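Local coordinates for circadian clock oscillator protein KaiA (Nostoc sp., PDB 1R5Q), which probably stimulates autophosphorylation of the clock protein KaiC as part of the KaiABC oscillator, the main circadian regulator of cyanobacteria, at residues D17-L22 with M58-E63. Sequence-based numbering, arbitrary orientation.
Sequences DYRQIL and MELIDE
Arg-19 and Leu-60 mark the closest backbone approach of two helical segments, 17-22 and 58-63, their CA atoms 6.5 Å apart; the segment axes come within 10.3 Å and cross at -62°. Leu-60 illustrates how one leucine can fill such a crossing, pushing its two methyls among three side chains of the other helix. Leu-60 CD1 meets the edge of the Tyr-18 ring at Tyr-18 CD2 (3.5 Å), while Leu-60 CB packs on Leu-22 CD1 (3.8 Å). The other branch, Leu-60 CD2, lies against one face of the Arg-19 guanidinium, 3.6 Å from Arg-19 NE. With CG anti to the backbone N (chi1 174°) and a bend at chi3, Arg-19 brings that group across Leu-60 to Glu-63. There Arg-19 NH2 donates a nearly straight bond, in the guanidinium plane, to the syn lone pair of Glu-63 OE1 (2.8 Å), forming a salt bridge. Were Arg-19 cut back to an alanine, Leu-60 CD2 would probably lose this cover and Glu-63 OE1 its charged mate. Lys-15 forms a salt bridge with Glu-63 OE2, and Tyr-18 OH hydrogen-bonds His-57 ND1. Within this KaiA C-terminal four-helix bundle, the contact joins helices 8-24 and 50-67, while Tyr-18 and Leu-22 also pack against helix 82-100 and Ile-21 against helix 33-45.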
ATOM      1  N   ASP A  17      -4.072   1.615   6.133  1.00 38.68           N
ATOM      2  CA  ASP A  17      -3.649   0.213   6.105  1.00 37.02           C
ATOM      3  C   ASP A  17      -2.224   0.044   5.564  1.00 37.03           C
ATOM      4  O   ASP A  17      -1.441  -0.765   6.090  1.00 36.45           O
ATOM      5  CB  ASP A  17      -4.615  -0.606   5.244  1.00 39.18           C
ATOM      6  CG  ASP A  17      -6.034  -0.692   5.845  1.00 41.05           C
ATOM      7  OD1 ASP A  17      -6.952  -1.093   5.111  1.00 41.61           O
ATOM      8  OD2 ASP A  17      -6.229  -0.376   7.041  1.00 41.82           O
ATOM      9  N   TYR A  18      -1.911   0.805   4.515  1.00 34.58           N
ATOM     10  CA  TYR A  18      -0.609   0.754   3.861  1.00 35.22           C
ATOM     11  C   TYR A  18       0.451   1.295   4.809  1.00 35.56           C
ATOM     12  O   TYR A  18       1.577   0.805   4.821  1.00 35.24           O
ATOM     13  CB  TYR A  18      -0.610   1.587   2.569  1.00 34.58           C
ATOM     14  CG  TYR A  18       0.595   1.334   1.671  1.00 33.96           C
ATOM     15  CD1 TYR A  18       0.701   0.156   0.933  1.00 34.08           C
ATOM     16  CD2 TYR A  18       1.654   2.249   1.605  1.00 32.67           C
ATOM     17  CE1 TYR A  18       1.842  -0.113   0.142  1.00 33.83           C
ATOM     18  CE2 TYR A  18       2.791   1.991   0.831  1.00 32.42           C
ATOM     19  CZ  TYR A  18       2.871   0.802   0.098  1.00 31.55           C
ATOM     20  OH  TYR A  18       3.964   0.544  -0.685  1.00 33.22           O
ATOM     21  N   ARG A  19       0.090   2.309   5.595  1.00 36.62           N
ATOM     22  CA  ARG A  19       1.030   2.888   6.563  1.00 38.14           C
ATOM     23  C   ARG A  19       1.475   1.771   7.515  1.00 38.01           C
ATOM     24  O   ARG A  19       2.664   1.596   7.775  1.00 40.01           O
ATOM     25  CB  ARG A  19       0.367   4.019   7.368  1.00 39.93           C
ATOM     26  CG  ARG A  19       1.258   4.550   8.499  1.00 41.67           C
ATOM     27  CD  ARG A  19       0.547   5.565   9.388  1.00 45.66           C
ATOM     28  NE  ARG A  19       0.277   6.818   8.690  1.00 46.56           N
ATOM     29  CZ  ARG A  19      -0.944   7.221   8.346  1.00 48.58           C
ATOM     30  NH1 ARG A  19      -2.000   6.462   8.645  1.00 48.77           N
ATOM     31  NH2 ARG A  19      -1.111   8.376   7.703  1.00 48.02           N
ATOM     32  N   GLN A  20       0.513   1.019   8.036  1.00 38.36           N
ATOM     33  CA  GLN A  20       0.824  -0.085   8.939  1.00 39.08           C
ATOM     34  C   GLN A  20       1.681  -1.176   8.258  1.00 38.76           C
ATOM     35  O   GLN A  20       2.494  -1.828   8.920  1.00 37.55           O
ATOM     36  CB  GLN A  20      -0.470  -0.683   9.512  1.00 41.92           C
ATOM     37  CG  GLN A  20      -1.201   0.231  10.539  1.00 45.11           C
ATOM     38  CD  GLN A  20      -0.262   0.819  11.613  1.00 49.08           C
ATOM     39  OE1 GLN A  20       0.536   0.098  12.231  1.00 49.94           O
ATOM     40  NE2 GLN A  20      -0.358   2.138  11.837  1.00 49.45           N
ATOM     41  N   ILE A  21       1.516  -1.378   6.946  1.00 36.80           N
ATOM     42  CA  ILE A  21       2.331  -2.377   6.235  1.00 34.13           C
ATOM     43  C   ILE A  21       3.770  -1.853   6.169  1.00 33.71           C
ATOM     44  O   ILE A  21       4.733  -2.584   6.441  1.00 33.69           O
ATOM     45  CB  ILE A  21       1.803  -2.634   4.779  1.00 36.15           C
ATOM     46  CG1 ILE A  21       0.482  -3.407   4.839  1.00 33.75           C
ATOM     47  CG2 ILE A  21       2.867  -3.420   3.943  1.00 33.82           C
ATOM     48  CD1 ILE A  21      -0.329  -3.383   3.534  1.00 35.87           C
ATOM     49  N   LEU A  22       3.934  -0.589   5.807  1.00 30.96           N
ATOM     50  CA  LEU A  22       5.275  -0.029   5.745  1.00 32.00           C
ATOM     51  C   LEU A  22       5.981  -0.124   7.120  1.00 33.16           C
ATOM     52  O   LEU A  22       7.108  -0.586   7.204  1.00 32.55           O
ATOM     53  CB  LEU A  22       5.225   1.438   5.314  1.00 30.94           C
ATOM     54  CG  LEU A  22       4.855   1.758   3.855  1.00 32.52           C
ATOM     55  CD1 LEU A  22       4.584   3.252   3.694  1.00 29.90           C
ATOM     56  CD2 LEU A  22       5.980   1.307   2.933  1.00 30.67           C
ATOM     57  N   MET A  58       4.110   7.278  -1.790  1.00 35.28           N
ATOM     58  CA  MET A  58       4.868   8.520  -1.717  1.00 37.96           C
ATOM     59  C   MET A  58       4.383   9.467  -0.614  1.00 38.58           C
ATOM     60  O   MET A  58       5.185  10.114   0.064  1.00 39.19           O
ATOM     61  CB  MET A  58       4.819   9.240  -3.066  1.00 39.80           C
ATOM     62  CG  MET A  58       5.474   8.461  -4.195  1.00 43.61           C
ATOM     63  SD  MET A  58       7.100   7.792  -3.717  1.00 49.67           S
ATOM     64  CE  MET A  58       8.150   9.289  -3.875  1.00 49.83           C
ATOM     65  N   GLU A  59       3.074   9.555  -0.432  1.00 38.46           N
ATOM     66  CA  GLU A  59       2.543  10.429   0.594  1.00 39.10           C
ATOM     67  C   GLU A  59       2.985   9.976   1.983  1.00 38.88           C
ATOM     68  O   GLU A  59       3.346  10.804   2.824  1.00 37.00           O
ATOM     69  CB  GLU A  59       1.015  10.468   0.526  1.00 41.28           C
ATOM     70  CG  GLU A  59       0.480  11.149  -0.724  1.00 45.22           C
ATOM     71  CD  GLU A  59      -1.029  11.333  -0.684  1.00 47.93           C
ATOM     72  OE1 GLU A  59      -1.657  10.950   0.338  1.00 48.53           O
ATOM     73  OE2 GLU A  59      -1.581  11.862  -1.676  1.00 50.15           O
ATOM     74  N   LEU A  60       2.945   8.668   2.219  1.00 37.25           N
ATOM     75  CA  LEU A  60       3.346   8.129   3.508  1.00 38.06           C
ATOM     76  C   LEU A  60       4.848   8.300   3.708  1.00 39.03           C
ATOM     77  O   LEU A  60       5.305   8.540   4.834  1.00 38.12           O
ATOM     78  CB  LEU A  60       2.926   6.660   3.617  1.00 36.60           C
ATOM     79  CG  LEU A  60       1.407   6.532   3.778  1.00 35.48           C
ATOM     80  CD1 LEU A  60       0.940   5.099   3.509  1.00 35.84           C
ATOM     81  CD2 LEU A  60       1.028   6.963   5.211  1.00 35.11           C
ATOM     82  N   ILE A  61       5.611   8.199   2.623  1.00 38.92           N
ATOM     83  CA  ILE A  61       7.056   8.375   2.722  1.00 40.23           C
ATOM     84  C   ILE A  61       7.317   9.826   3.157  1.00 40.85           C
ATOM     85  O   ILE A  61       8.190  10.076   3.991  1.00 38.78           O
ATOM     86  CB  ILE A  61       7.770   8.092   1.376  1.00 40.33           C
ATOM     87  CG1 ILE A  61       7.714   6.597   1.043  1.00 41.76           C
ATOM     88  CG2 ILE A  61       9.219   8.536   1.432  1.00 42.69           C
ATOM     89  CD1 ILE A  61       8.228   5.667   2.120  1.00 40.28           C
ATOM     90  N   ASP A  62       6.543  10.773   2.617  1.00 40.75           N
ATOM     91  CA  ASP A  62       6.718  12.182   2.989  1.00 41.87           C
ATOM     92  C   ASP A  62       6.409  12.401   4.462  1.00 41.43           C
ATOM     93  O   ASP A  62       7.155  13.103   5.157  1.00 39.97           O
ATOM     94  CB  ASP A  62       5.835  13.103   2.142  1.00 44.02           C
ATOM     95  CG  ASP A  62       6.436  13.397   0.775  1.00 47.05           C
ATOM     96  OD1 ASP A  62       7.641  13.123   0.587  1.00 48.21           O
ATOM     97  OD2 ASP A  62       5.703  13.907  -0.110  1.00 49.44           O
ATOM     98  N   GLU A  63       5.303  11.808   4.921  1.00 40.80           N
ATOM     99  CA  GLU A  63       4.889  11.892   6.318  1.00 41.72           C
ATOM    100  C   GLU A  63       5.988  11.325   7.211  1.00 41.72           C
ATOM    101  O   GLU A  63       6.382  11.959   8.191  1.00 40.01           O
ATOM    102  CB  GLU A  63       3.584  11.115   6.540  1.00 42.38           C
ATOM    103  CG  GLU A  63       2.347  11.878   6.090  1.00 46.39           C
ATOM    104  CD  GLU A  63       1.076  11.034   6.058  1.00 49.00           C
ATOM    105  OE1 GLU A  63       0.903  10.140   6.926  1.00 47.68           O
ATOM    106  OE2 GLU A  63       0.240  11.292   5.155  1.00 50.69           O
TER